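Local structure of putative hexose oxidase (Nonomuraea sp. ATCC 39727, 5AWV) at residues A115-P118 with S119-A122; G261-E264 with A265-S268; K504-A507 with A508-R512. The protein probably oxidises the sugar of glycopeptide antibiotics such as teicoplanin, using an FAD cofactor bound covalently to the enzyme. All blocks are in the same frame, centred on the assembly; numbering follows the deposited sequence.

Contact 1 of 3, residues A115-P118 with S119-A122; sequences AYDP and SMNA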
ATOM      1  N   ALA A 115      14.416   6.298   9.845  1.00 16.26           N
ATOM      2  CA  ALA A 115      15.787   6.739  10.156  1.00 16.35           C
ATOM      3  C   ALA A 115      16.814   5.996   9.406  1.00 17.02           C
ATOM      4  O   ALA A 115      16.605   4.860   8.927  1.00 16.74           O
ATOM      5  CB  ALA A 115      16.083   6.566  11.615  1.00 16.88           C
ATOM      6  N   TYR A 116      17.915   6.681   9.206  1.00 15.99           N
ATOM      7  CA  TYR A 116      19.092   6.017   8.670  1.00 17.94           C
ATOM      8  C   TYR A 116      19.687   5.096   9.763  1.00 19.41           C
ATOM      9  O   TYR A 116      19.912   5.524  10.871  1.00 18.44           O
ATOM     10  CB  TYR A 116      20.133   6.982   8.224  1.00 19.56           C
ATOM     11  CG  TYR A 116      21.429   6.255   7.885  1.00 18.66           C
ATOM     12  CD1 TYR A 116      21.505   5.376   6.775  1.00 19.06           C
ATOM     13  CD2 TYR A 116      22.571   6.451   8.681  1.00 19.20           C
ATOM     14  CE1 TYR A 116      22.681   4.725   6.439  1.00 19.79           C
ATOM     15  CE2 TYR A 116      23.776   5.827   8.328  1.00 22.33           C
ATOM     16  CZ  TYR A 116      23.827   4.953   7.220  1.00 22.26           C
ATOM     17  OH  TYR A 116      25.032   4.324   6.921  1.00 23.56           O
ATOM     18  N   ASP A 117      19.910   3.835   9.418  1.00 17.20           N
ATOM     19  CA  ASP A 117      20.392   2.830  10.359  1.00 20.22           C
ATOM     20  C   ASP A 117      21.799   2.442  10.009  1.00 20.93           C
ATOM     21  O   ASP A 117      21.982   1.641   9.080  1.00 23.66           O
ATOM     22  CB  ASP A 117      19.478   1.608  10.297  1.00 19.93           C
ATOM     23  CG  ASP A 117      19.863   0.510  11.306  1.00 22.91           C
ATOM     24  OD1 ASP A 117      21.046   0.448  11.685  1.00 24.71           O
ATOM     25  OD2 ASP A 117      18.980  -0.262  11.681  1.00 21.26           O
ATOM     26  N   PRO A 118      22.841   2.998  10.699  1.00 21.37           N
ATOM     27  CA  PRO A 118      24.218   2.639  10.234  1.00 21.95           C
ATOM     28  C   PRO A 118      24.564   1.174  10.314  1.00 20.59           C
ATOM     29  O   PRO A 118      25.435   0.783   9.610  1.00 24.30           O
ATOM     30  CB  PRO A 118      25.158   3.502  11.110  1.00 23.88           C
ATOM     31  CG  PRO A 118      24.315   3.985  12.226  1.00 25.59           C
ATOM     32  CD  PRO A 118      22.855   3.797  11.915  1.00 23.76           C
ATOM     33  N   SER A 119      23.903   0.365  11.117  1.00 22.41           N
ATOM     34  CA  SER A 119      24.378  -1.039  11.242  1.00 26.52           C
ATOM     35  C   SER A 119      23.801  -1.901  10.108  1.00 30.78           C
ATOM     36  O   SER A 119      24.337  -2.951   9.798  1.00 33.04           O
ATOM     37  CB  SER A 119      23.984  -1.599  12.565  1.00 27.23           C
ATOM     38  OG  SER A 119      22.580  -1.767  12.522  1.00 40.40           O
ATOM     39  N   MET A 120      22.738  -1.433   9.456  1.00 24.18           N
ATOM     40  CA  MET A 120      22.278  -2.029   8.187  1.00 26.72           C
ATOM     41  C   MET A 120      22.723  -1.264   6.952  1.00 24.78           C
ATOM     42  O   MET A 120      22.631  -1.806   5.834  1.00 26.43           O
ATOM     43  CB  MET A 120      20.761  -2.206   8.241  1.00 26.82           C
ATOM     44  CG  MET A 120      20.331  -3.002   9.451  1.00 29.96           C
ATOM     45  SD  MET A 120      20.736  -4.798   9.263  1.00 36.59           S
ATOM     46  CE  MET A 120      19.157  -5.458   8.774  1.00 36.96           C
ATOM     47  N   ASN A 121      23.271  -0.038   7.137  1.00 19.15           N
ATOM     48  CA  ASN A 121      23.590   0.902   6.048  1.00 20.15           C
ATOM     49  C   ASN A 121      22.346   0.958   5.105  1.00 17.75           C
ATOM     50  O   ASN A 121      22.441   0.819   3.881  1.00 18.89           O
ATOM     51  CB  ASN A 121      24.897   0.527   5.297  1.00 19.91           C
ATOM     52  CG  ASN A 121      25.357   1.583   4.365  1.00 20.63           C
ATOM     53  OD1 ASN A 121      25.959   1.311   3.290  1.00 25.92           O
ATOM     54  ND2 ASN A 121      25.186   2.788   4.756  1.00 19.56           N
ATOM     55  N   ALA A 122      21.216   1.260   5.727  1.00 17.20           N
ATOM     56  CA  ALA A 122      19.911   1.330   5.024  1.00 18.21           C
ATOM     57  C   ALA A 122      18.989   2.184   5.854  1.00 16.97           C
ATOM     58  O   ALA A 122      19.222   2.392   7.019  1.00 18.00           O
ATOM     59  CB  ALA A 122      19.311  -0.072   4.894  1.00 16.89           C
TER
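Ser-119 grips the carboxylate of Asp-117 twice. Its OG donates to Asp-117 OD1 at 2.8 Å, on the syn side and 22° out of the carboxylate plane. Its backbone N reaches the same oxygen, Asp-117 OD1, at 2.9 Å, nearly along the C-O bond. Both donors come from the same face of that plane. With Asp-117 CG anti to the backbone N (chi1 -177°), OD1 reaches Ser-119 N and closes an Asx turn.

Behind this grip lies the backbone of a beta hairpin. Asp-117 N donates to Ala-122 O at 2.9 Å. Asp-117 O faces Asn-121 and Ala-122 together, a G1 beta bulge; the bonds from their N atoms are weak. Tyr-116 OH takes a weak bond from Asn-121 ND2 at 2.7 Å. The amide meets the ring at its edge, with the two planes 87° apart.

Further out, Arg-237 NH2 bonds Pro-118 O. Leu-27 and Pro-28 of the second subunit pack on Asp-117 and Pro-118. Trp-228 of strand 223-229 donates NE1 to Asp-117 OD2, and this bond ties the hairpin turn to that strand. Both carboxylate oxygens of the buried Asp-117 therefore have donors, which probably favours its charged form.

Contact 2 of 3, residues G261-E264 with A265-S268; sequences GMTE and AAFS. With T55 (8-methylnonanoic acid), chain B; MAN (alpha-D-mannopyranose), chain C.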
ATOM      1  N   GLY A 261     -19.529  14.129 -26.242  1.00 37.29           N
ATOM      2  CA  GLY A 261     -19.016  14.038 -27.575  1.00 32.87           C
ATOM      3  C   GLY A 261     -18.373  12.746 -28.002  1.00 37.16           C
ATOM      4  O   GLY A 261     -17.908  12.690 -29.113  1.00 33.33           O
ATOM      5  N   MET A 262     -18.312  11.711 -27.149  1.00 33.41           N
ATOM      6  CA  MET A 262     -17.506  10.506 -27.466  1.00 31.31           C
ATOM      7  C   MET A 262     -18.314   9.364 -28.181  1.00 29.45           C
ATOM      8  O   MET A 262     -19.084   8.685 -27.556  1.00 34.28           O
ATOM      9  CB  MET A 262     -16.876   9.997 -26.114  1.00 31.55           C
ATOM     10  CG  MET A 262     -15.812   8.875 -26.158  1.00 32.57           C
ATOM     11  SD  MET A 262     -14.211   9.390 -26.831  1.00 33.13           S
ATOM     12  CE  MET A 262     -13.582  10.595 -25.661  1.00 31.33           C
ATOM     13  N   THR A 263     -18.124   9.126 -29.479  1.00 27.39           N
ATOM     14  CA  THR A 263     -18.752   7.999 -30.149  1.00 25.09           C
ATOM     15  C   THR A 263     -18.061   6.689 -29.765  1.00 25.02           C
ATOM     16  O   THR A 263     -16.927   6.696 -29.310  1.00 20.48           O
ATOM     17  CB  THR A 263     -18.697   8.159 -31.673  1.00 25.64           C
ATOM     18  OG1 THR A 263     -17.340   8.326 -32.127  1.00 21.17           O
ATOM     19  CG2 THR A 263     -19.541   9.386 -32.056  1.00 26.82           C
ATOM     20  N   GLU A 264     -18.715   5.594 -30.092  1.00 24.19           N
ATOM     21  CA  GLU A 264     -18.150   4.268 -30.008  1.00 24.38           C
ATOM     22  C   GLU A 264     -16.822   4.155 -30.754  1.00 24.34           C
ATOM     23  O   GLU A 264     -15.818   3.625 -30.229  1.00 22.33           O
ATOM     24  CB  GLU A 264     -19.166   3.265 -30.459  1.00 26.09           C
ATOM     25  CG  GLU A 264     -18.797   1.807 -30.215  1.00 29.42           C
ATOM     26  CD  GLU A 264     -19.987   0.868 -30.478  1.00 28.04           C
ATOM     27  OE1 GLU A 264     -19.714  -0.361 -30.698  1.00 25.95           O
ATOM     28  OE2 GLU A 264     -21.215   1.318 -30.435  1.00 29.00           O
ATOM     29  N   ALA A 265     -16.758   4.769 -31.927  1.00 19.89           N
ATOM     30  CA  ALA A 265     -15.523   4.829 -32.665  1.00 21.42           C
ATOM     31  C   ALA A 265     -14.349   5.644 -32.092  1.00 20.68           C
ATOM     32  O   ALA A 265     -13.176   5.206 -32.143  1.00 23.26           O
ATOM     33  CB  ALA A 265     -15.774   5.241 -34.156  1.00 22.63           C
ATOM     34  N   ALA A 266     -14.657   6.823 -31.610  1.00 18.69           N
ATOM     35  CA  ALA A 266     -13.701   7.684 -31.005  1.00 19.84           C
ATOM     36  C   ALA A 266     -13.151   7.048 -29.683  1.00 19.69           C
ATOM     37  O   ALA A 266     -11.987   7.170 -29.402  1.00 19.57           O
ATOM     38  CB  ALA A 266     -14.330   9.022 -30.679  1.00 19.03           C
ATOM     39  N   PHE A 267     -14.034   6.461 -28.915  1.00 19.78           N
ATOM     40  CA  PHE A 267     -13.666   5.738 -27.699  1.00 20.36           C
ATOM     41  C   PHE A 267     -12.696   4.635 -28.006  1.00 21.56           C
ATOM     42  O   PHE A 267     -11.664   4.531 -27.367  1.00 19.30           O
ATOM     43  CB  PHE A 267     -14.879   5.171 -27.003  1.00 19.35           C
ATOM     44  CG  PHE A 267     -14.559   4.524 -25.676  1.00 18.78           C
ATOM     45  CD1 PHE A 267     -14.517   5.279 -24.523  1.00 18.74           C
ATOM     46  CD2 PHE A 267     -14.289   3.169 -25.606  1.00 17.12           C
ATOM     47  CE1 PHE A 267     -14.213   4.681 -23.288  1.00 21.76           C
ATOM     48  CE2 PHE A 267     -14.005   2.576 -24.393  1.00 20.37           C
ATOM     49  CZ  PHE A 267     -13.981   3.333 -23.222  1.00 19.24           C
ATOM     50  N   SER A 268     -13.050   3.766 -28.934  1.00 21.81           N
ATOM     51  CA  SER A 268     -12.127   2.773 -29.405  1.00 22.41           C
ATOM     52  C   SER A 268     -10.783   3.295 -29.925  1.00 22.78           C
ATOM     53  O   SER A 268      -9.720   2.762 -29.542  1.00 18.54           O
ATOM     54  CB  SER A 268     -12.784   1.829 -30.408  1.00 26.33           C
ATOM     55  OG  SER A 268     -11.888   0.724 -30.609  1.00 37.65           O
TER
HETATM   56  CAD T55 B 101     -14.482   2.598 -33.642  1.00 56.57           C
HETATM   57  CAE T55 B 101     -14.510   1.726 -34.831  1.00 44.61           C
HETATM   58  CAG T55 B 101     -13.117   1.996 -35.384  1.00 40.06           C
HETATM   59  CAH T55 B 101     -12.862   3.413 -35.990  1.00 43.93           C
HETATM   60  CAI T55 B 101     -11.501   3.620 -36.620  1.00 46.60           C
HETATM   61  CAJ T55 B 101     -11.142   5.008 -37.169  1.00 44.16           C
HETATM   62  CAK T55 B 101      -9.753   4.899 -37.771  1.00 46.06           C
HETATM   63  CAL T55 B 101      -9.099   6.018 -38.573  1.00 48.01           C
HETATM   64  CAF T55 B 101     -15.036   0.411 -34.194  1.00 45.90           C
HETATM   65  C   T55 B 101      -7.807   5.508 -39.225  1.00 50.23           C
HETATM   66  O   T55 B 101      -7.589   4.330 -39.384  1.00 73.01           O
HETATM   67  C1  MAN C 102     -23.483  -4.302 -31.990  1.00 42.88           C
HETATM   68  C2  MAN C 102     -22.150  -3.610 -31.675  1.00 39.57           C
HETATM   69  C3  MAN C 102     -21.952  -3.513 -30.170  1.00 39.84           C
HETATM   70  C4  MAN C 102     -23.181  -2.809 -29.535  1.00 41.62           C
HETATM   71  C5  MAN C 102     -24.515  -3.578 -29.807  1.00 45.48           C
HETATM   72  C6  MAN C 102     -25.732  -2.904 -29.091  1.00 49.11           C
HETATM   73  O2  MAN C 102     -22.171  -2.333 -32.188  1.00 34.32           O
HETATM   74  O3  MAN C 102     -20.683  -2.765 -29.870  1.00 34.96           O
HETATM   75  O4  MAN C 102     -22.904  -2.820 -28.202  1.00 41.10           O
HETATM   76  O5  MAN C 102     -24.684  -3.727 -31.252  1.00 40.51           O
HETATM   77  O6  MAN C 102     -26.207  -1.763 -29.873  1.00 44.08           O
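Thr-263 is the N-cap of helix 264-280, and its OG1 accepts from Ala-266 N. Ala-265 belongs to the pocket for the acyl chain of the bound teicoplanin. The modelled approach of that chain to it is too close to be trusted. At Ala-266 the capping bond from N to Thr-263 OG1 is 3.1 Å long, with an N-H...O angle of 161°. The threonine hydroxyl lies between its own N and carbonyl carbon (chi1 56°), which turns it over the first helical turn. Met-262 SD lies against Ala-266 CB at 3.9 Å.

Phe-267 N bonds Thr-263 O at 2.9 Å, the first regular helical bond here. Met-262 CG approaches the edge of the Phe-267 ring and touches Phe-267 CB; the two side chains cross at about a right angle. Phe-309 of strand 309-316 touches both, and Tyr-384 of helix 377-387 meets the phenyl ring. Ser-268 N continues the helix with a bond to Glu-264 O, while its OG pairs with Arg-272. Glu-264 itself extends away. Its OE1 bonds a modified side chain of the bound peptide, and Glu-264 OE1 also accepts from mannose O3 at 2.7 Å.

Contact 3 of 3, residues K504-A507 with A508-R512; sequences KVKA and AYDPR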
ATOM      1  N   LYS A 504       6.508 -22.887   0.059  1.00 18.51           N
ATOM      2  CA  LYS A 504       7.602 -23.407   0.889  1.00 20.32           C
ATOM      3  C   LYS A 504       7.955 -22.458   2.021  1.00 18.75           C
ATOM      4  O   LYS A 504       8.123 -22.888   3.170  1.00 18.25           O
ATOM      5  CB  LYS A 504       8.801 -23.743   0.035  1.00 22.28           C
ATOM      6  CG  LYS A 504       8.510 -24.987  -0.804  1.00 28.02           C
ATOM      7  CD  LYS A 504       9.588 -25.237  -1.815  1.00 34.65           C
ATOM      8  CE  LYS A 504       9.377 -26.597  -2.480  1.00 42.44           C
ATOM      9  NZ  LYS A 504      10.586 -26.858  -3.299  1.00 50.77           N
ATOM     10  N   VAL A 505       7.956 -21.143   1.756  1.00 17.40           N
ATOM     11  CA  VAL A 505       8.181 -20.142   2.804  1.00 16.01           C
ATOM     12  C   VAL A 505       7.145 -20.145   3.881  1.00 17.27           C
ATOM     13  O   VAL A 505       7.465 -20.144   5.101  1.00 17.99           O
ATOM     14  CB  VAL A 505       8.377 -18.717   2.262  1.00 17.49           C
ATOM     15  CG1 VAL A 505       8.722 -17.784   3.395  1.00 18.73           C
ATOM     16  CG2 VAL A 505       9.534 -18.710   1.318  1.00 17.27           C
ATOM     17  N   LYS A 506       5.883 -20.265   3.469  1.00 15.84           N
ATOM     18  CA  LYS A 506       4.760 -20.315   4.334  1.00 16.76           C
ATOM     19  C   LYS A 506       4.856 -21.570   5.293  1.00 18.89           C
ATOM     20  O   LYS A 506       4.713 -21.423   6.494  1.00 19.65           O
ATOM     21  CB  LYS A 506       3.485 -20.376   3.495  1.00 16.42           C
ATOM     22  CG  LYS A 506       2.210 -20.623   4.242  1.00 16.52           C
ATOM     23  CD  LYS A 506       1.865 -19.454   5.181  1.00 17.20           C
ATOM     24  CE  LYS A 506       0.565 -19.744   5.933  1.00 18.32           C
ATOM     25  NZ  LYS A 506       0.041 -18.576   6.709  1.00 18.97           N
ATOM     26  N   ALA A 507       5.077 -22.766   4.715  1.00 20.47           N
ATOM     27  CA  ALA A 507       5.291 -23.982   5.476  1.00 21.23           C
ATOM     28  C   ALA A 507       6.486 -23.848   6.454  1.00 21.70           C
ATOM     29  O   ALA A 507       6.383 -24.331   7.605  1.00 25.36           O
ATOM     30  CB  ALA A 507       5.534 -25.164   4.549  1.00 21.83           C
ATOM     31  N   ALA A 508       7.574 -23.209   6.046  1.00 22.79           N
ATOM     32  CA  ALA A 508       8.755 -23.090   6.903  1.00 24.12           C
ATOM     33  C   ALA A 508       8.603 -22.076   8.068  1.00 28.61           C
ATOM     34  O   ALA A 508       9.087 -22.345   9.179  1.00 27.17           O
ATOM     35  CB  ALA A 508      10.011 -22.781   6.100  1.00 22.46           C
ATOM     36  N   TYR A 509       7.915 -20.957   7.845  1.00 20.76           N
ATOM     37  CA  TYR A 509       7.825 -19.927   8.841  1.00 20.80           C
ATOM     38  C   TYR A 509       6.503 -19.753   9.481  1.00 19.56           C
ATOM     39  O   TYR A 509       6.454 -19.203  10.574  1.00 22.20           O
ATOM     40  CB  TYR A 509       8.306 -18.606   8.291  1.00 23.53           C
ATOM     41  CG  TYR A 509       9.773 -18.609   7.877  1.00 21.11           C
ATOM     42  CD1 TYR A 509      10.175 -18.957   6.588  1.00 19.34           C
ATOM     43  CD2 TYR A 509      10.741 -18.234   8.776  1.00 21.13           C
ATOM     44  CE1 TYR A 509      11.494 -18.942   6.256  1.00 22.72           C
ATOM     45  CE2 TYR A 509      12.069 -18.185   8.450  1.00 20.02           C
ATOM     46  CZ  TYR A 509      12.461 -18.540   7.217  1.00 20.08           C
ATOM     47  OH  TYR A 509      13.770 -18.480   6.873  1.00 23.43           O
ATOM     48  N   ASP A 510       5.419 -20.248   8.926  1.00 18.82           N
ATOM     49  CA  ASP A 510       4.105 -20.225   9.631  1.00 19.52           C
ATOM     50  C   ASP A 510       3.444 -21.626   9.530  1.00 22.66           C
ATOM     51  O   ASP A 510       2.301 -21.796   8.987  1.00 22.87           O
ATOM     52  CB  ASP A 510       3.125 -19.127   9.077  1.00 19.63           C
ATOM     53  CG  ASP A 510       1.833 -19.057   9.818  1.00 20.25           C
ATOM     54  OD1 ASP A 510       1.753 -19.471  10.998  1.00 20.35           O
ATOM     55  OD2 ASP A 510       0.796 -18.570   9.287  1.00 21.73           O
ATOM     56  N   PRO A 511       4.139 -22.655  10.063  1.00 26.21           N
ATOM     57  CA  PRO A 511       3.618 -24.039   9.934  1.00 25.64           C
ATOM     58  C   PRO A 511       2.265 -24.244  10.555  1.00 25.59           C
ATOM     59  O   PRO A 511       1.535 -25.074  10.087  1.00 25.98           O
ATOM     60  CB  PRO A 511       4.718 -24.899  10.590  1.00 25.41           C
ATOM     61  CG  PRO A 511       5.333 -23.965  11.597  1.00 25.70           C
ATOM     62  CD  PRO A 511       5.403 -22.649  10.835  1.00 26.99           C
ATOM     63  N   ARG A 512       1.852 -23.428  11.495  1.00 22.76           N
ATOM     64  CA  ARG A 512       0.516 -23.574  12.042  1.00 24.18           C
ATOM     65  C   ARG A 512      -0.570 -22.805  11.319  1.00 22.44           C
ATOM     66  O   ARG A 512      -1.762 -22.913  11.698  1.00 21.74           O
ATOM     67  CB  ARG A 512       0.446 -23.189  13.525  1.00 26.83           C
ATOM     68  CG  ARG A 512       1.383 -24.009  14.390  1.00 30.05           C
ATOM     69  CD  ARG A 512       1.800 -23.246  15.640  1.00 30.31           C
ATOM     70  NE  ARG A 512       0.665 -23.176  16.510  1.00 29.59           N
ATOM     71  CZ  ARG A 512       0.414 -23.971  17.553  1.00 37.40           C
ATOM     72  NH1 ARG A 512       1.238 -24.938  17.925  1.00 36.48           N
ATOM     73  NH2 ARG A 512      -0.678 -23.765  18.232  1.00 37.72           N
TER
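Lys-506 and Asp-510 join one turn apart at the C-terminal end of helix 499-509. Lys-506 CB starts out away from the 508-512 segment, and CG stands anti to the backbone N (chi1 172°). A bend at chi2 (66°) then brings the chain round beside the aspartate. Lys-506 CD passes Asp-510 CB at 4.1 Å. Lys-506 CE lies 3.6 Å from Asp-510 OD2. Lys-506 NZ ends in a salt bridge to Asp-510 OD2 at 2.7 Å, on the anti side of the carboxylate and 23° out of its plane. The two side chains lie side by side and point the same way.

The backbone reinforces the pair. Asp-510 N donates to Lys-506 O at 2.8 Å, although Asp-510 is already the first residue to leave helical angles. Before it, Tyr-509 N bonds Val-505 O at 2.9 Å. That carbonyl oxygen also lies at the edge of the Tyr-509 ring, in its plane. Val-505 CG1 packs against Tyr-509 CD1 at 3.7 Å. Pro-511 CB comes to 3.5 Å from Ala-507 O as the chain turns off the helix.

Both charged ends have second partners. Lys-506 NZ also bonds Asn-220 O. Asp-510 OD1 and OD2 accept from the backbone N of His-514 and Phe-515, which holds the following loop close to the helix end. On another side, Tyr-509 OH bonds Asp-208 and His-206, and Val-505 packs on Asp-208 and Ala-212, so the last turns of helix 499-509 lie against helix 207-212.

The three contacts follow one another along the chain without overlap. Contact 1 joins strands 114-117 and 122-125, at one side of the five-stranded antiparallel sheet in the FAD-binding part. Contact 2 opens helix 264-280, after strand 249-257 of the seven-stranded sheet. Contact 3 closes helix 499-509 in the berberine-like range. Contacts 1 and 3 have centres 29 Å apart. Contact 2 is on the opposite side of the chain's centre from both, 54 Å from contact 1 and 51 Å from contact 3, between centres. Contact 2 holds residues of the pocket for the 8-methylnonanoic acid, whereas contacts 1 and 3 are structural, with side chains about 11 Å from those of FAD-binding residues.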